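Local coordinates for glycoside hydrolase family protein (Novosphingobium sp. PP1Y, PDB 6Q2F) that is an alpha-L-rhamnosidase, a glycoside hydrolase that probably cleaves terminal alpha-L-rhamnose from its glycosidic substrates, at residues Asp148-Leu153 with Val464-Gly469. Residues are numbered along the deposited sequence; the frame is centred on the assembly and turned at random.
Sequences DGLKKL and VDKFDG
The carboxylate of Asp465 is crossed roughly at right angles by the Lys151 side chain, whose NZ bonds OD2 at 2.8 Å in a salt bridge. Both donors come from the anti side of their oxygens and out of the carboxylate plane, Lys151 NZ by 26° at OD2 and Phe467 N by 34° at OD1, the latter closing an Asx turn. Aspartate suits this buried spot because its two oxygens let one short side chain serve the ammonium and a hydrogen bond with Thr513 OG1 through OD2, and the turn N-H and a weakly bound water, itself held by Lys151 N, through OD1. The Lys151 chain is extended until it bends at its last torsion (chi4 74°), so that Lys151 NZ also donates to Gly149 O at 3.1 Å, in the carbonyl plane. Between the backbones, Asp465 N donates to Asp148 O (2.8 Å) in a single bridge of Gly149 with Val464. The Leu150 CD2 methyl crosses obliquely over Lys466 CG at 3.7 Å; the long lysine offers aliphatic surface here, while Lys466 NZ turns back to Val464 O (2.9 Å) and pairs with Glu463. The type I turn leads into helix 469-487, with Asp468 as N-cap. Asp465 balances the buried charge of Lys151, so both probably stay ionised; their salt bridge joins the first residue of edge strand 151-160 to the turn, and the separate Asp465-Asp148 backbone bond holds the turn to the residues leading into that strand.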
loop_
_atom_site.group_PDB
_atom_site.type_symbol
_atom_site.label_atom_id
_atom_site.label_comp_id
_atom_site.label_asym_id
_atom_site.label_seq_id
_atom_site.Cartn_x
_atom_site.Cartn_y
_atom_site.Cartn_z
ATOM N N ASP A 148 5.475 26.490 -6.817
ATOM C CA ASP A 148 4.674 25.615 -5.970
ATOM C C ASP A 148 4.948 24.130 -6.194
ATOM O O ASP A 148 4.221 23.288 -5.654
ATOM C CB ASP A 148 3.194 25.917 -6.183
ATOM C CG ASP A 148 2.800 27.254 -5.606
ATOM O OD1 ASP A 148 3.403 27.635 -4.589
ATOM O OD2 ASP A 148 1.898 27.909 -6.149
ATOM N N GLY A 149 5.979 23.781 -6.955
ATOM C CA GLY A 149 6.303 22.380 -7.112
ATOM C C GLY A 149 7.101 21.834 -5.937
ATOM O O GLY A 149 7.523 22.562 -5.030
ATOM N N LEU A 150 7.310 20.521 -5.962
ATOM C CA LEU A 150 8.113 19.882 -4.929
ATOM C C LEU A 150 9.523 20.457 -4.940
ATOM O O LEU A 150 10.088 20.720 -6.000
ATOM C CB LEU A 150 8.148 18.371 -5.147
ATOM C CG LEU A 150 6.866 17.605 -4.791
ATOM C CD1 LEU A 150 6.862 16.272 -5.515
ATOM C CD2 LEU A 150 6.799 17.402 -3.279
ATOM N N LYS A 151 10.091 20.653 -3.750
ATOM C CA LYS A 151 11.349 21.371 -3.578
ATOM C C LYS A 151 12.357 20.532 -2.804
ATOM O O LYS A 151 12.001 19.823 -1.856
ATOM C CB LYS A 151 11.149 22.678 -2.824
ATOM C CG LYS A 151 10.235 23.665 -3.501
ATOM C CD LYS A 151 9.839 24.739 -2.499
ATOM C CE LYS A 151 8.733 25.609 -3.027
ATOM N NZ LYS A 151 7.439 24.870 -2.998
ATOM N N LYS A 152 13.629 20.675 -3.170
ATOM C CA LYS A 152 14.741 20.079 -2.447
ATOM C C LYS A 152 15.711 21.178 -2.039
ATOM O O LYS A 152 15.907 22.155 -2.771
ATOM C CB LYS A 152 15.498 19.064 -3.314
ATOM C CG LYS A 152 15.992 19.708 -4.622
ATOM C CD LYS A 152 17.100 18.952 -5.258
ATOM C CE LYS A 152 17.700 19.762 -6.386
ATOM N NZ LYS A 152 16.729 20.095 -7.453
ATOM N N LEU A 153 16.346 20.987 -0.888
ATOM C CA LEU A 153 17.352 21.927 -0.413
ATOM C C LEU A 153 18.624 21.818 -1.256
ATOM O O LEU A 153 19.054 20.719 -1.615
ATOM C CB LEU A 153 17.652 21.648 1.066
ATOM C CG LEU A 153 18.382 22.694 1.917
ATOM C CD1 LEU A 153 17.519 23.929 2.138
ATOM C CD2 LEU A 153 18.813 22.090 3.256
ATOM N N VAL A 464 2.293 19.232 -6.926
ATOM C CA VAL A 464 2.273 20.355 -5.995
ATOM C C VAL A 464 3.092 20.007 -4.749
ATOM O O VAL A 464 3.182 18.844 -4.334
ATOM C CB VAL A 464 0.829 20.737 -5.609
ATOM C CG1 VAL A 464 0.188 19.660 -4.704
ATOM C CG2 VAL A 464 0.809 22.090 -4.872
ATOM N N ASP A 465 3.716 21.022 -4.163
ATOM C CA ASP A 465 4.503 20.884 -2.943
ATOM C C ASP A 465 3.645 20.277 -1.833
ATOM O O ASP A 465 2.734 20.924 -1.317
ATOM C CB ASP A 465 5.060 22.265 -2.546
ATOM C CG ASP A 465 5.835 22.240 -1.226
ATOM O OD1 ASP A 465 5.804 21.201 -0.526
ATOM O OD2 ASP A 465 6.474 23.263 -0.897
ATOM N N LYS A 466 3.918 19.018 -1.480
ATOM C CA LYS A 466 3.050 18.269 -0.583
ATOM C C LYS A 466 3.127 18.758 0.862
ATOM O O LYS A 466 2.287 18.357 1.678
ATOM C CB LYS A 466 3.408 16.779 -0.652
ATOM C CG LYS A 466 3.485 16.208 -2.084
ATOM C CD LYS A 466 2.095 15.891 -2.630
ATOM C CE LYS A 466 2.174 15.391 -4.091
ATOM N NZ LYS A 466 1.765 16.433 -5.096
ATOM N N PHE A 467 4.111 19.591 1.195
ATOM C CA PHE A 467 4.273 20.110 2.547
ATOM C C PHE A 467 3.686 21.505 2.732
ATOM O O PHE A 467 3.774 22.053 3.834
ATOM C CB PHE A 467 5.763 20.111 2.919
ATOM C CG PHE A 467 6.480 18.835 2.563
ATOM C CD1 PHE A 467 6.093 17.629 3.134
ATOM C CD2 PHE A 467 7.556 18.848 1.674
ATOM C CE1 PHE A 467 6.741 16.450 2.820
ATOM C CE2 PHE A 467 8.206 17.663 1.348
ATOM C CZ PHE A 467 7.791 16.458 1.915
ATOM N N ASP A 468 3.090 22.079 1.690
ATOM C CA ASP A 468 2.593 23.454 1.689
ATOM C C ASP A 468 1.079 23.436 1.527
ATOM O O ASP A 468 0.576 23.283 0.412
ATOM C CB ASP A 468 3.258 24.269 0.576
ATOM C CG ASP A 468 2.894 25.750 0.630
ATOM O OD1 ASP A 468 1.693 26.084 0.671
ATOM O OD2 ASP A 468 3.823 26.584 0.652
ATOM N N GLY A 469 0.365 23.640 2.639
ATOM C CA GLY A 469 -1.085 23.490 2.621
ATOM C C GLY A 469 -1.774 24.444 1.658
ATOM O O GLY A 469 -2.748 24.080 0.989
HETATM O O HOH W 1 8.552 20.353 -1.383
#